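PDB 3NKG: DUF5625 domain-containing protein from Sulfurospirillum deleyianum, which is of unknown function but folds into two four-stranded antiparallel beta sheets with short helices beside them. Local coordinates for residues S8-V20 / I149-V163. Sequence-based numbering, arbitrary orientation.
Sequences SIPIDLSQAGSVV and IENIEAFSEMIGRKV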
ATOM      1  N   SER A   8       6.080  -7.813  -6.723  1.00 27.88           N
ATOM      2  CA  SER A   8       4.795  -7.112  -6.853  1.00 29.56           C
ATOM      3  C   SER A   8       3.644  -8.061  -7.151  1.00 34.54           C
ATOM      4  O   SER A   8       3.762  -8.959  -7.971  1.00 41.69           O
ATOM      5  CB  SER A   8       4.855  -6.025  -7.926  1.00 35.23           C
ATOM      6  OG  SER A   8       5.540  -4.861  -7.468  1.00 33.24           O
ATOM      7  N   ILE A   9       2.522  -7.847  -6.475  1.00 34.54           N
ATOM      8  CA  ILE A   9       1.351  -8.687  -6.617  1.00 32.39           C
ATOM      9  C   ILE A   9       0.173  -7.780  -6.997  1.00 31.66           C
ATOM     10  O   ILE A   9      -0.233  -6.934  -6.205  1.00 28.71           O
ATOM     11  CB  ILE A   9       1.079  -9.422  -5.282  1.00 36.72           C
ATOM     12  CG1 ILE A   9       2.235 -10.364  -4.942  1.00 41.21           C
ATOM     13  CG2 ILE A   9      -0.243 -10.195  -5.288  1.00 35.85           C
ATOM     14  CD1 ILE A   9       2.170 -10.904  -3.522  1.00 38.90           C
ATOM     15  N   PRO A  10      -0.359  -7.935  -8.220  1.00 30.09           N
ATOM     16  CA  PRO A  10      -1.480  -7.083  -8.617  1.00 31.50           C
ATOM     17  C   PRO A  10      -2.691  -7.362  -7.761  1.00 30.14           C
ATOM     18  O   PRO A  10      -3.026  -8.521  -7.542  1.00 29.56           O
ATOM     19  CB  PRO A  10      -1.750  -7.502 -10.070  1.00 35.20           C
ATOM     20  CG  PRO A  10      -0.424  -7.994 -10.560  1.00 42.87           C
ATOM     21  CD  PRO A  10       0.147  -8.730  -9.353  1.00 41.41           C
ATOM     22  N   ILE A  11      -3.336  -6.306  -7.269  1.00 28.49           N
ATOM     23  CA  ILE A  11      -4.582  -6.466  -6.535  1.00 29.46           C
ATOM     24  C   ILE A  11      -5.672  -5.523  -7.062  1.00 31.92           C
ATOM     25  O   ILE A  11      -5.384  -4.531  -7.745  1.00 28.22           O
ATOM     26  CB  ILE A  11      -4.385  -6.225  -5.049  1.00 30.14           C
ATOM     27  CG1 ILE A  11      -3.932  -4.789  -4.808  1.00 32.23           C
ATOM     28  CG2 ILE A  11      -3.349  -7.201  -4.502  1.00 33.53           C
ATOM     29  CD1 ILE A  11      -3.887  -4.448  -3.346  1.00 40.20           C
ATOM     30  N   ASP A  12      -6.913  -5.842  -6.705  1.00 22.59           N
ATOM     31  CA  ASP A  12      -8.105  -5.153  -7.192  1.00 21.79           C
ATOM     32  C   ASP A  12      -8.841  -4.473  -6.040  1.00 26.77           C
ATOM     33  O   ASP A  12      -9.580  -5.132  -5.310  1.00 25.65           O
ATOM     34  CB  ASP A  12      -9.038  -6.182  -7.828  1.00 26.50           C
ATOM     35  CG  ASP A  12     -10.302  -5.546  -8.407  1.00 38.53           C
ATOM     36  OD1 ASP A  12     -10.473  -4.308  -8.276  1.00 32.93           O
ATOM     37  OD2 ASP A  12     -11.114  -6.280  -9.010  1.00 38.43           O
ATOM     38  N   LEU A  13      -8.673  -3.154  -5.895  1.00 22.87           N
ATOM     39  CA  LEU A  13      -9.321  -2.427  -4.798  1.00 22.83           C
ATOM     40  C   LEU A  13     -10.758  -2.004  -5.115  1.00 22.66           C
ATOM     41  O   LEU A  13     -11.404  -1.384  -4.278  1.00 24.81           O
ATOM     42  CB  LEU A  13      -8.537  -1.156  -4.448  1.00 25.08           C
ATOM     43  CG  LEU A  13      -7.072  -1.233  -4.032  1.00 31.06           C
ATOM     44  CD1 LEU A  13      -6.678   0.151  -3.547  1.00 28.93           C
ATOM     45  CD2 LEU A  13      -6.871  -2.252  -2.931  1.00 27.26           C
ATOM     46  N   SER A  14     -11.256  -2.320  -6.309  1.00 24.32           N
ATOM     47  CA  SER A  14     -12.627  -1.920  -6.677  1.00 24.34           C
ATOM     48  C   SER A  14     -13.676  -2.926  -6.176  1.00 24.65           C
ATOM     49  O   SER A  14     -14.862  -2.626  -6.165  1.00 28.95           O
ATOM     50  CB  SER A  14     -12.754  -1.741  -8.196  1.00 18.39           C
ATOM     51  OG  SER A  14     -12.606  -2.992  -8.855  1.00 23.92           O
ATOM     52  N   GLN A  15     -13.238  -4.119  -5.755  1.00 28.20           N
ATOM     53  CA  GLN A  15     -14.160  -5.172  -5.298  1.00 26.05           C
ATOM     54  C   GLN A  15     -13.941  -5.585  -3.835  1.00 22.17           C
ATOM     55  O   GLN A  15     -12.848  -6.008  -3.475  1.00 22.59           O
ATOM     56  CB  GLN A  15     -14.030  -6.421  -6.184  1.00 37.15           C
ATOM     57  CG  GLN A  15     -14.486  -6.231  -7.625  1.00 53.59           C
ATOM     58  CD  GLN A  15     -15.991  -6.024  -7.737  1.00 69.40           C
ATOM     59  OE1 GLN A  15     -16.777  -6.884  -7.337  1.00 78.84           O
ATOM     60  NE2 GLN A  15     -16.398  -4.878  -8.281  1.00 70.75           N
ATOM     61  N   ALA A  16     -14.990  -5.509  -3.015  1.00 23.36           N
ATOM     62  CA  ALA A  16     -14.936  -5.995  -1.625  1.00 24.74           C
ATOM     63  C   ALA A  16     -14.605  -7.479  -1.599  1.00 30.45           C
ATOM     64  O   ALA A  16     -15.107  -8.236  -2.429  1.00 31.50           O
ATOM     65  CB  ALA A  16     -16.269  -5.714  -0.891  1.00 24.81           C
ATOM     66  N   GLY A  17     -13.738  -7.901  -0.675  1.00 31.21           N
ATOM     67  CA  GLY A  17     -13.424  -9.320  -0.541  1.00 29.57           C
ATOM     68  C   GLY A  17     -12.529  -9.917  -1.618  1.00 33.71           C
ATOM     69  O   GLY A  17     -12.346 -11.139  -1.679  1.00 33.60           O
ATOM     70  N   SER A  18     -11.951  -9.067  -2.466  0.71 28.55           N
ATOM     71  CA  SER A  18     -11.014  -9.556  -3.469  0.71 28.34           C
ATOM     72  C   SER A  18      -9.768 -10.098  -2.765  0.71 30.49           C
ATOM     73  O   SER A  18      -9.155  -9.403  -1.946  0.71 26.53           O
ATOM     74  CB  SER A  18     -10.643  -8.464  -4.481  0.71 28.18           C
ATOM     75  OG  SER A  18      -9.697  -7.546  -3.958  0.71 28.96           O
ATOM     76  N   VAL A  19      -9.407 -11.341  -3.090  1.00 27.94           N
ATOM     77  CA  VAL A  19      -8.257 -12.017  -2.478  1.00 27.33           C
ATOM     78  C   VAL A  19      -7.230 -12.422  -3.536  1.00 35.07           C
ATOM     79  O   VAL A  19      -7.607 -12.890  -4.608  1.00 32.86           O
ATOM     80  CB  VAL A  19      -8.705 -13.296  -1.728  1.00 28.28           C
ATOM     81  CG1 VAL A  19      -7.476 -14.113  -1.195  1.00 27.49           C
ATOM     82  CG2 VAL A  19      -9.653 -12.937  -0.600  1.00 28.59           C
ATOM     83  N   VAL A  20      -5.943 -12.218  -3.232  1.00 28.85           N
ATOM     84  CA  VAL A  20      -4.861 -12.757  -4.030  1.00 30.61           C
ATOM     85  C   VAL A  20      -3.863 -13.477  -3.126  1.00 33.92           C
ATOM     86  O   VAL A  20      -3.558 -13.017  -2.033  1.00 27.10           O
ATOM     87  CB  VAL A  20      -4.137 -11.652  -4.820  1.00 31.29           C
ATOM     88  CG1 VAL A  20      -2.986 -12.252  -5.609  1.00 38.18           C
ATOM     89  CG2 VAL A  20      -5.108 -10.978  -5.749  1.00 37.04           C
ATOM     90  N   ILE A 149      -3.467 -11.653   0.411  1.00 23.87           N
ATOM     91  CA  ILE A 149      -3.825 -10.244   0.539  1.00 22.63           C
ATOM     92  C   ILE A 149      -5.281 -10.075   0.129  1.00 24.17           C
ATOM     93  O   ILE A 149      -5.661 -10.446  -0.978  1.00 26.63           O
ATOM     94  CB  ILE A 149      -2.940  -9.313  -0.323  1.00 20.45           C
ATOM     95  CG1 ILE A 149      -1.459  -9.499   0.010  1.00 28.66           C
ATOM     96  CG2 ILE A 149      -3.361  -7.818  -0.092  1.00 18.73           C
ATOM     97  CD1 ILE A 149      -0.726 -10.492  -0.891  1.00 32.84           C
ATOM     98  N   GLU A 150      -6.086  -9.546   1.046  1.00 18.11           N
ATOM     99  CA  GLU A 150      -7.504  -9.374   0.829  1.00 16.47           C
ATOM    100  C   GLU A 150      -7.863  -7.899   0.964  1.00 24.47           C
ATOM    101  O   GLU A 150      -7.530  -7.247   1.959  1.00 23.39           O
ATOM    102  CB  GLU A 150      -8.315 -10.209   1.834  1.00 20.42           C
ATOM    103  CG  GLU A 150      -9.824  -9.882   1.828  1.00 25.33           C
ATOM    104  CD  GLU A 150     -10.697 -10.880   2.621  1.00 40.95           C
ATOM    105  OE1 GLU A 150     -10.149 -11.766   3.314  1.00 36.95           O
ATOM    106  OE2 GLU A 150     -11.951 -10.780   2.542  1.00 44.01           O
ATOM    107  N   ASN A 151      -8.512  -7.377  -0.070  1.00 23.65           N
ATOM    108  CA  ASN A 151      -9.084  -6.038  -0.040  1.00 27.02           C
ATOM    109  C   ASN A 151     -10.477  -6.111   0.584  1.00 22.43           C
ATOM    110  O   ASN A 151     -11.383  -6.763   0.049  1.00 23.80           O
ATOM    111  CB  ASN A 151      -9.151  -5.446  -1.456  1.00 20.68           C
ATOM    112  CG  ASN A 151      -9.832  -4.102  -1.485  1.00 26.16           C
ATOM    113  OD1 ASN A 151      -9.365  -3.135  -0.864  1.00 26.63           O
ATOM    114  ND2 ASN A 151     -10.962  -4.030  -2.191  1.00 24.49           N
ATOM    115  N   ILE A 152     -10.656  -5.462   1.730  1.00 22.14           N
ATOM    116  CA  ILE A 152     -11.923  -5.577   2.464  1.00 19.34           C
ATOM    117  C   ILE A 152     -13.083  -4.760   1.849  1.00 29.52           C
ATOM    118  O   ILE A 152     -14.194  -5.278   1.677  1.00 28.68           O
ATOM    119  CB  ILE A 152     -11.751  -5.230   3.975  1.00 28.11           C
ATOM    120  CG1 ILE A 152     -10.657  -6.106   4.600  1.00 31.70           C
ATOM    121  CG2 ILE A 152     -13.062  -5.397   4.741  1.00 31.70           C
ATOM    122  CD1 ILE A 152     -11.000  -7.590   4.625  1.00 28.05           C
ATOM    123  N   GLU A 153     -12.832  -3.497   1.514  1.00 26.11           N
ATOM    124  CA  GLU A 153     -13.903  -2.631   0.999  1.00 28.76           C
ATOM    125  C   GLU A 153     -13.776  -2.324  -0.490  1.00 25.82           C
ATOM    126  O   GLU A 153     -12.667  -2.276  -1.040  1.00 26.45           O
ATOM    127  CB  GLU A 153     -13.948  -1.285   1.739  1.00 31.54           C
ATOM    128  CG  GLU A 153     -14.233  -1.351   3.226  1.00 42.87           C
ATOM    129  CD  GLU A 153     -14.291   0.048   3.854  1.00 54.21           C
ATOM    130  OE1 GLU A 153     -14.479   1.053   3.107  1.00 45.05           O
ATOM    131  OE2 GLU A 153     -14.151   0.138   5.095  1.00 63.84           O
ATOM    132  N   ALA A 154     -14.920  -2.047  -1.114  1.00 22.36           N
ATOM    133  CA  ALA A 154     -14.977  -1.653  -2.525  1.00 26.24           C
ATOM    134  C   ALA A 154     -14.721  -0.148  -2.673  1.00 28.12           C
ATOM    135  O   ALA A 154     -15.353   0.654  -1.979  1.00 29.35           O
ATOM    136  CB  ALA A 154     -16.356  -1.997  -3.091  1.00 25.73           C
ATOM    137  N   PHE A 155     -13.798   0.228  -3.566  1.00 22.94           N
ATOM    138  CA  PHE A 155     -13.555   1.643  -3.887  1.00 24.79           C
ATOM    139  C   PHE A 155     -13.810   1.914  -5.371  1.00 27.00           C
ATOM    140  O   PHE A 155     -13.056   1.482  -6.237  1.00 21.36           O
ATOM    141  CB  PHE A 155     -12.139   2.069  -3.447  1.00 22.75           C
ATOM    142  CG  PHE A 155     -11.966   2.001  -1.964  1.00 21.03           C
ATOM    143  CD1 PHE A 155     -12.401   3.057  -1.148  1.00 24.36           C
ATOM    144  CD2 PHE A 155     -11.461   0.861  -1.376  1.00 17.14           C
ATOM    145  CE1 PHE A 155     -12.294   2.982   0.232  1.00 25.44           C
ATOM    146  CE2 PHE A 155     -11.351   0.769   0.024  1.00 27.61           C
ATOM    147  CZ  PHE A 155     -11.762   1.822   0.823  1.00 24.89           C
ATOM    148  N   SER A 156     -14.911   2.595  -5.654  1.00 27.87           N
ATOM    149  CA  SER A 156     -15.325   2.813  -7.029  1.00 23.45           C
ATOM    150  C   SER A 156     -14.319   3.676  -7.786  1.00 27.21           C
ATOM    151  O   SER A 156     -14.211   3.554  -8.998  1.00 25.47           O
ATOM    152  CB  SER A 156     -16.725   3.441  -7.085  1.00 23.28           C
ATOM    153  OG  SER A 156     -16.731   4.773  -6.593  1.00 34.11           O
ATOM    154  N   GLU A 157     -13.591   4.539  -7.071  1.00 21.98           N
ATOM    155  CA  GLU A 157     -12.479   5.292  -7.671  1.00 32.59           C
ATOM    156  C   GLU A 157     -11.395   4.392  -8.286  1.00 33.61           C
ATOM    157  O   GLU A 157     -10.641   4.823  -9.162  1.00 37.07           O
ATOM    158  CB  GLU A 157     -11.803   6.196  -6.636  1.00 35.23           C
ATOM    159  CG  GLU A 157     -12.758   7.008  -5.802  1.00 50.03           C
ATOM    160  CD  GLU A 157     -13.028   6.385  -4.428  1.00 55.54           C
ATOM    161  OE1 GLU A 157     -13.546   5.244  -4.346  1.00 47.25           O
ATOM    162  OE2 GLU A 157     -12.741   7.068  -3.425  1.00 59.02           O
HETATM  163  N   MSE A 158     -11.302   3.156  -7.818  1.00 26.80           N
HETATM  164  CA  MSE A 158     -10.228   2.273  -8.246  1.00 20.83           C
HETATM  165  C   MSE A 158     -10.675   1.352  -9.369  1.00 26.89           C
HETATM  166  O   MSE A 158      -9.934   0.477  -9.795  1.00 25.76           O
HETATM  167  CB  MSE A 158      -9.753   1.451  -7.054  1.00 23.91           C
HETATM  168  CG  MSE A 158      -9.148   2.324  -5.963  1.00 30.80           C
HETATM  169 SE   MSE A 158      -7.425   2.974  -6.654  0.77 32.47          SE
HETATM  170  CE  MSE A 158      -7.552   4.914  -6.366  1.00 24.37           C
ATOM    171  N   ILE A 159     -11.893   1.542  -9.858  1.00 24.30           N
ATOM    172  CA  ILE A 159     -12.348   0.692 -10.946  1.00 27.95           C
ATOM    173  C   ILE A 159     -11.434   0.881 -12.172  1.00 28.34           C
ATOM    174  O   ILE A 159     -11.180   2.007 -12.590  1.00 27.10           O
ATOM    175  CB  ILE A 159     -13.819   0.998 -11.332  1.00 28.57           C
ATOM    176  CG1 ILE A 159     -14.772   0.587 -10.204  1.00 22.85           C
ATOM    177  CG2 ILE A 159     -14.196   0.269 -12.614  1.00 33.67           C
ATOM    178  CD1 ILE A 159     -16.249   1.059 -10.470  1.00 25.78           C
ATOM    179  N   GLY A 160     -10.955  -0.217 -12.744  1.00 31.98           N
ATOM    180  CA  GLY A 160     -10.085  -0.149 -13.906  1.00 33.76           C
ATOM    181  C   GLY A 160      -8.656   0.324 -13.616  1.00 37.68           C
ATOM    182  O   GLY A 160      -7.844   0.456 -14.533  1.00 35.65           O
ATOM    183  N   ARG A 161      -8.326   0.578 -12.352  1.00 29.09           N
ATOM    184  CA  ARG A 161      -7.007   1.109 -12.062  1.00 30.14           C
ATOM    185  C   ARG A 161      -6.103   0.006 -11.560  1.00 29.92           C
ATOM    186  O   ARG A 161      -6.496  -0.782 -10.714  1.00 35.38           O
ATOM    187  CB  ARG A 161      -7.063   2.267 -11.059  1.00 36.22           C
ATOM    188  CG  ARG A 161      -5.670   2.756 -10.640  1.00 42.25           C
ATOM    189  CD  ARG A 161      -5.714   3.997  -9.741  1.00 40.76           C
ATOM    190  NE  ARG A 161      -6.622   5.042 -10.229  1.00 35.02           N
ATOM    191  CZ  ARG A 161      -6.293   6.007 -11.091  1.00 37.75           C
ATOM    192  NH1 ARG A 161      -7.210   6.908 -11.442  1.00 41.90           N
ATOM    193  NH2 ARG A 161      -5.068   6.084 -11.614  1.00 31.79           N
ATOM    194  N   LYS A 162      -4.890  -0.054 -12.087  1.00 29.44           N
ATOM    195  CA  LYS A 162      -3.909  -1.018 -11.595  1.00 30.94           C
ATOM    196  C   LYS A 162      -3.283  -0.559 -10.282  1.00 27.67           C
ATOM    197  O   LYS A 162      -2.872   0.603 -10.143  1.00 26.45           O
ATOM    198  CB  LYS A 162      -2.839  -1.306 -12.649  1.00 35.65           C
ATOM    199  CG  LYS A 162      -3.296  -2.298 -13.707  1.00 48.32           C
ATOM    200  CD  LYS A 162      -2.474  -2.195 -14.976  1.00 58.71           C
ATOM    201  CE  LYS A 162      -3.352  -2.418 -16.218  1.00 73.74           C
ATOM    202  NZ  LYS A 162      -2.606  -2.270 -17.518  1.00 80.56           N
ATOM    203  N   VAL A 163      -3.250  -1.485  -9.327  1.00 24.71           N
ATOM    204  CA  VAL A 163      -2.609  -1.299  -8.034  1.00 28.39           C
ATOM    205  C   VAL A 163      -1.775  -2.565  -7.738  1.00 30.63           C
ATOM    206  O   VAL A 163      -2.252  -3.680  -7.955  1.00 30.48           O
ATOM    207  CB  VAL A 163      -3.662  -1.138  -6.929  1.00 23.87           C
ATOM    208  CG1 VAL A 163      -2.998  -1.123  -5.560  1.00 28.67           C
ATOM    209  CG2 VAL A 163      -4.522   0.108  -7.164  1.00 23.68           C
TER
HETATM  210  O   HOH W   1      -3.922  -4.121 -10.313  1.00 39.99           O
HETATM  211  O   HOH W   2      -6.969  -2.112  -8.188  1.00 41.76           O
HETATM  212  O   HOH W   3      -8.955  -2.461  -9.948  1.00 54.47           O
HETATM  213  O   HOH W   4     -11.343  -2.869 -11.748  1.00 43.80           O
HETATM  214  O   HOH W   5     -13.334 -12.643   0.417  1.00 46.13           O
HETATM  215  O   HOH W   6      -6.509  -8.536  -2.986  1.00 34.91           O
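Val20 and Ile149 form an antiparallel hydrogen-bonded pair, Val20 N to Ile149 O at 2.9 Å and Ile149 N to Val20 O at 2.8 Å; strands 18-20 and 149-151 run 165° apart. Beyond it Val19 faces Glu150 as a non-hydrogen-bonded pair, and Asn151 N gives a bond to Ser18 O. The loop 12-17 leads into strand 18-20 as 152-162 leaves the other. Between these loops Leu13 O takes an in-plane bond from Phe155 N at 3.0 Å; in the second sheet Ile11 N bonds Val163 O nearly straight (171°), and a water accepts from Val163 N and donates to Ile11 O. The side chain of Asn151 pins the loop: with CG anti to the backbone N (chi1 176°), its amide reaches into the bend, where ND2 donates to Gln15 O at 3.0 Å, above that carbonyl's plane, and to Glu153 O of its own segment. With the amide cut back to an alanine, Gln15 O and Glu153 O would probably lose their common donor and the two loops would be tied less firmly. Leu13 lies across the same amide, CD2 at 3.4 Å from Asn151 OD1, while its CB rests alongside CG of selenomethionine Met158. Asp12 OD1 accepts from Ser14 N, an Asx turn, and Ser14 OG. Apolar branches meet between the strands: Ile9 CD1 touches Ile149 CD1 at 3.9 Å, and Ile11 CG1 touches Val163 CG1. Strand 18-26 pairs with 143-151 in one sheet and 7-11 with 163-169 in the other, consistent with a galactose-binding-like beta sandwich; Ile149 packs on Ile100 of strand 98-107, Val163 on Phe38 of strand 30-38, and Met158 reaches Phe57 of helix 49-58.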